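Local coordinates for protein 2-keto-3-deoxygluconate kinase (Thermotoga maritima, PDB 2AFB) that probably phosphorylates 2-keto-3-deoxygluconate at the expense of ATP, as a sugar kinase of the pfkB family within the ribokinase clan, at residues A[29-33]-A[34-38]; A[298-301]-A[302-306]. One frame throughout, in Å; residues are numbered along the deposited sequence.

Contact 1: residues A[29-33]-A[34-38]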
loop_
_atom_site.group_PDB
_atom_site.type_symbol
_atom_site.label_atom_id
_atom_site.label_comp_id
_atom_site.label_asym_id
_atom_site.label_seq_id
_atom_site.Cartn_x
_atom_site.Cartn_y
_atom_site.Cartn_z
ATOM N N ASP A 29 -4.451 0.112 -9.745
ATOM C CA ASP A 29 -5.351 -1.050 -9.870
ATOM C C ASP A 29 -6.623 -0.794 -10.688
ATOM O O ASP A 29 -7.700 -1.389 -10.429
ATOM C CB ASP A 29 -5.748 -1.533 -8.484
ATOM C CG ASP A 29 -4.554 -1.941 -7.643
ATOM O OD1 ASP A 29 -3.617 -2.611 -8.197
ATOM O OD2 ASP A 29 -4.571 -1.618 -6.420
ATOM N N HIS A 30 -6.492 0.016 -11.721
ATOM C CA HIS A 30 -7.591 0.312 -12.616
ATOM C C HIS A 30 -8.738 1.079 -11.943
ATOM O O HIS A 30 -9.787 1.195 -12.508
ATOM C CB HIS A 30 -8.126 -0.958 -13.270
ATOM C CG HIS A 30 -7.176 -1.597 -14.223
ATOM N ND1 HIS A 30 -6.632 -0.912 -15.293
ATOM C CD2 HIS A 30 -6.698 -2.864 -14.297
ATOM C CE1 HIS A 30 -5.841 -1.726 -15.971
ATOM N NE2 HIS A 30 -5.866 -2.914 -15.396
ATOM N N LYS A 31 -8.482 1.658 -10.777
ATOM C CA LYS A 31 -9.356 2.626 -10.159
ATOM C C LYS A 31 -9.484 3.888 -10.984
ATOM O O LYS A 31 -8.584 4.298 -11.720
ATOM C CB LYS A 31 -8.930 2.944 -8.718
ATOM C CG LYS A 31 -9.162 1.794 -7.672
ATOM C CD LYS A 31 -8.520 2.138 -6.217
ATOM C CE LYS A 31 -9.543 2.209 -4.994
ATOM N NZ LYS A 31 -9.130 3.082 -3.694
ATOM N N ARG A 32 -10.691 4.456 -10.919
ATOM C CA ARG A 32 -10.967 5.741 -11.491
ATOM C C ARG A 32 -10.629 6.841 -10.476
ATOM O O ARG A 32 -10.532 6.619 -9.299
ATOM C CB ARG A 32 -12.436 5.828 -11.954
ATOM C CG ARG A 32 -12.791 4.756 -12.935
ATOM C CD ARG A 32 -13.972 5.073 -13.841
ATOM N NE ARG A 32 -13.637 6.155 -14.725
ATOM C CZ ARG A 32 -14.473 6.679 -15.626
ATOM N NH1 ARG A 32 -15.724 6.252 -15.760
ATOM N NH2 ARG A 32 -14.053 7.686 -16.360
ATOM N N ILE A 33 -10.403 8.025 -10.986
ATOM C CA ILE A 33 -10.051 9.163 -10.157
ATOM C C ILE A 33 -11.042 9.362 -9.032
ATOM O O ILE A 33 -10.653 9.563 -7.885
ATOM C CB ILE A 33 -9.891 10.450 -11.016
ATOM C CG1 ILE A 33 -8.654 10.288 -11.918
ATOM C CG2 ILE A 33 -9.790 11.686 -10.108
ATOM C CD1 ILE A 33 -8.597 11.149 -13.296
ATOM N N PHE A 34 -12.316 9.251 -9.359
ATOM C CA PHE A 34 -13.402 9.512 -8.424
ATOM C C PHE A 34 -13.336 8.658 -7.176
ATOM O O PHE A 34 -13.818 9.039 -6.080
ATOM C CB PHE A 34 -14.744 9.209 -9.122
ATOM C CG PHE A 34 -15.952 9.529 -8.297
ATOM C CD1 PHE A 34 -16.270 10.837 -7.980
ATOM C CD2 PHE A 34 -16.787 8.519 -7.847
ATOM C CE1 PHE A 34 -17.419 11.119 -7.224
ATOM C CE2 PHE A 34 -17.920 8.797 -7.090
ATOM C CZ PHE A 34 -18.223 10.091 -6.767
ATOM N N GLN A 35 -12.830 7.461 -7.363
ATOM C CA GLN A 35 -12.882 6.478 -6.308
ATOM C C GLN A 35 -11.592 6.334 -5.473
ATOM O O GLN A 35 -11.578 5.644 -4.493
ATOM C CB GLN A 35 -13.395 5.139 -6.866
ATOM C CG GLN A 35 -12.518 4.324 -7.688
ATOM C CD GLN A 35 -13.285 3.244 -8.516
ATOM O OE1 GLN A 35 -12.930 3.019 -9.635
ATOM N NE2 GLN A 35 -14.246 2.534 -7.916
ATOM N N THR A 36 -10.529 7.006 -5.840
ATOM C CA THR A 36 -9.232 6.647 -5.299
ATOM C C THR A 36 -8.845 7.493 -4.067
ATOM O O THR A 36 -9.063 8.712 -4.062
ATOM C CB THR A 36 -8.154 6.711 -6.423
ATOM O OG1 THR A 36 -7.031 5.986 -5.983
ATOM C CG2 THR A 36 -7.745 8.137 -6.750
ATOM N N ASP A 37 -8.260 6.824 -3.057
ATOM C CA ASP A 37 -7.592 7.460 -1.914
ATOM C C ASP A 37 -6.112 7.784 -2.158
ATOM O O ASP A 37 -5.473 8.348 -1.286
ATOM C CB ASP A 37 -7.807 6.654 -0.587
ATOM C CG ASP A 37 -6.933 5.301 -0.420
ATOM O OD1 ASP A 37 -6.404 4.596 -1.337
ATOM O OD2 ASP A 37 -6.833 4.846 0.755
ATOM N N SER A 38 -5.568 7.373 -3.303
ATOM C CA SER A 38 -4.202 7.723 -3.697
ATOM C C SER A 38 -3.927 7.734 -5.204
ATOM O O SER A 38 -4.719 7.247 -6.031
ATOM C CB SER A 38 -3.182 6.791 -3.027
ATOM O OG SER A 38 -3.238 5.539 -3.629
HETATM O O HOH W 1 -10.169 11.069 -5.558
#
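Gln35 reaches back along the turn to Arg32, its side chain laid against the backbone it has just left. Its CB lies 4.0 Å from Arg32 O. CG stands between the backbone N and the carbonyl carbon (chi1 74°) and packs 3.4 Å from that same Arg32 O, while also meeting CB of Lys31. From there the chain runs extended, bringing CD up beside Arg32 N, and OE1 accepts a hydrogen bond from Arg32 N at 3.0 Å that is nearly straight (177°). The donor lies in the amide carbonyl plane on a lone pair of OE1, and OE1 also touches CB and CG of Arg32. At the far tip NE2 donates to Pro326 O of a second subunit, so both ends of the amide are used and its rotation is fixed. Within the short 3-10 turn the backbone closes twice: Gln35 N bonds to Arg32 O, and Thr36 N to Ile33 O at 3.3 Å. A water joins Ile33 O (2.8 Å) to Thr36 O, bridging the end of the turn. The Lys31 side chain crosses that of Thr36 obliquely, its CD 4.1 Å from Thr36 OG1, and bends so that NZ comes within 3.6 Å of Gln35 O. Thr36 OG1, though beside Lys31 CD, donates to Ser38 O. Arg32 leaves the turn for salt bridges to Glu103 of strand 99-103 and Glu336 of the second subunit, where NH1 also donates to Val331 O. The turn forms part of the loop linking strands 22-26 and 38-44 of the four-stranded sheet, with Ile33 resting on Val114 of strand 112-116. At Ser38 that sheet continues as an antiparallel ladder into a third subunit.

Contact 2: residues A[298-301]-A[302-306]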
loop_
_atom_site.group_PDB
_atom_site.type_symbol
_atom_site.label_atom_id
_atom_site.label_comp_id
_atom_site.label_asym_id
_atom_site.label_seq_id
_atom_site.Cartn_x
_atom_site.Cartn_y
_atom_site.Cartn_z
ATOM N N LEU A 298 14.413 4.060 -32.749
ATOM C CA LEU A 298 14.745 4.389 -34.145
ATOM C C LEU A 298 15.965 5.323 -34.213
ATOM O O LEU A 298 16.865 5.158 -35.080
ATOM C CB LEU A 298 13.540 5.011 -34.840
ATOM C CG LEU A 298 13.705 5.297 -36.330
ATOM C CD1 LEU A 298 14.014 4.047 -37.111
ATOM C CD2 LEU A 298 12.436 5.963 -36.827
ATOM N N ILE A 299 16.035 6.256 -33.260
ATOM C CA ILE A 299 17.176 7.168 -33.150
ATOM C C ILE A 299 18.435 6.361 -32.817
ATOM O O ILE A 299 19.497 6.533 -33.443
ATOM C CB ILE A 299 16.944 8.191 -32.068
ATOM C CG1 ILE A 299 15.855 9.158 -32.516
ATOM C CG2 ILE A 299 18.184 8.951 -31.746
ATOM C CD1 ILE A 299 15.292 9.984 -31.365
ATOM N N TYR A 300 18.300 5.505 -31.810
ATOM C CA TYR A 300 19.383 4.644 -31.378
ATOM C C TYR A 300 19.880 3.853 -32.578
ATOM O O TYR A 300 21.055 3.884 -32.851
ATOM C CB TYR A 300 18.963 3.704 -30.234
ATOM C CG TYR A 300 20.061 2.797 -29.775
ATOM C CD1 TYR A 300 21.157 3.292 -29.071
ATOM C CD2 TYR A 300 20.052 1.437 -30.090
ATOM C CE1 TYR A 300 22.195 2.439 -28.654
ATOM C CE2 TYR A 300 21.095 0.600 -29.694
ATOM C CZ TYR A 300 22.146 1.113 -28.973
ATOM O OH TYR A 300 23.161 0.271 -28.585
ATOM N N GLY A 301 18.984 3.169 -33.298
ATOM C CA GLY A 301 19.388 2.340 -34.427
ATOM C C GLY A 301 20.108 3.113 -35.531
ATOM O O GLY A 301 21.008 2.613 -36.168
ATOM N N SER A 302 19.669 4.335 -35.769
ATOM C CA SER A 302 20.259 5.155 -36.781
ATOM C C SER A 302 21.672 5.571 -36.370
ATOM O O SER A 302 22.556 5.523 -37.196
ATOM C CB SER A 302 19.393 6.365 -37.052
ATOM O OG SER A 302 18.105 5.932 -37.437
ATOM N N LEU A 303 21.859 5.952 -35.105
ATOM C CA LEU A 303 23.189 6.250 -34.565
ATOM C C LEU A 303 24.089 5.055 -34.630
ATOM O O LEU A 303 25.281 5.205 -34.890
ATOM C CB LEU A 303 23.122 6.749 -33.146
ATOM C CG LEU A 303 22.517 8.179 -33.089
ATOM C CD1 LEU A 303 22.179 8.617 -31.695
ATOM C CD2 LEU A 303 23.497 9.208 -33.730
HETATM N N MSE A 304 23.552 3.865 -34.428
HETATM C CA MSE A 304 24.441 2.685 -34.446
HETATM C C MSE A 304 24.717 2.172 -35.847
HETATM O O MSE A 304 25.549 1.283 -36.019
HETATM C CB MSE A 304 23.828 1.535 -33.615
HETATM C CG MSE A 304 23.740 1.754 -32.113
HETATM SE SE MSE A 304 25.429 2.303 -31.285
HETATM C CE MSE A 304 24.953 4.047 -30.938
ATOM N N GLY A 305 24.004 2.662 -36.852
ATOM C CA GLY A 305 24.219 2.125 -38.214
ATOM C C GLY A 305 23.592 0.760 -38.396
ATOM O O GLY A 305 24.170 -0.119 -39.086
ATOM N N PHE A 306 22.417 0.543 -37.765
ATOM C CA PHE A 306 21.687 -0.734 -37.910
ATOM C C PHE A 306 21.240 -0.774 -39.345
ATOM O O PHE A 306 20.959 0.281 -39.898
ATOM C CB PHE A 306 20.411 -0.824 -37.049
ATOM C CG PHE A 306 20.643 -1.112 -35.585
ATOM C CD1 PHE A 306 21.898 -1.404 -35.079
ATOM C CD2 PHE A 306 19.559 -1.072 -34.703
ATOM C CE1 PHE A 306 22.062 -1.662 -33.684
ATOM C CE2 PHE A 306 19.715 -1.313 -33.333
ATOM C CZ PHE A 306 20.946 -1.620 -32.810
#
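Selenomethionine at Met304 lies across the ring of Tyr300 one helical turn earlier, with a methylene rather than the selenium over the face. CG sits 3.8 Å from the Tyr300 ring centroid, only 20° off the normal, in a CH-pi contact displaced toward the hydroxyl end; CZ is its nearest ring atom. The chain then bends at chi2 (-52°), leading SE obliquely past the rim, 4.1 Å from Tyr300 OH, in a Met-aromatic contact, and returning CE to Tyr300 CE1. CG of Tyr300 is anti to the backbone N (chi1 180°), which swings the ring along the helix toward the C-terminal turn. There CE2 also meets Phe306 CZ at 3.8 Å, the two rings almost perpendicular in an oblique pairing. A serine in place of Tyr300 is likely to leave Met304 CG and the tip of Phe306 without the ring they pack on, both side chains then being less restrained. The helix ends in a Schellman motif: Gly305 takes positive phi, and Phe306 N bonds to Gly301 O at 3.0 Å. Phe306 folds back over Gly301, CD2 lying 3.4 Å from its CA, a place where a side-chain CB would be tight. On another side of the helix Leu298 O is gripped twice, by Ser302 N and, at 2.8 Å, by Ser302 OG, the two donors arriving from opposite faces of its carbonyl plane. Ile299 and Leu303 run side by side. This end of helix 290-304 fits between several elements: Ile299 and Leu303 pack on Trp141 of strand 139-145, and Tyr300 on Leu54 of helix 46-56. Phe306 meets helix 308-322 through an edge-to-face pair with Phe314 and a cation-pi contact with Lys310.

The contacts lie on opposite sides of the chain's centre, their nearest atoms about 27 Å apart, and share no secondary-structure element. Both are partly buried, but by different neighbours. Contact 1 lies in a loop of the small sheet at the periphery, where other subunits of the assembly supply much of its cover, and Asp29 and Asp37 each share a calcium ion with the same residue of another subunit. Contact 2 closes a helix lying beside the large nine-stranded sheet, and within the assembly its neighbours come from its own chain. Their chemistry differs accordingly: a polar turn whose charged and amide groups reach across interfaces, against an aromatic and aliphatic helix end whose polar atoms are mostly backbone.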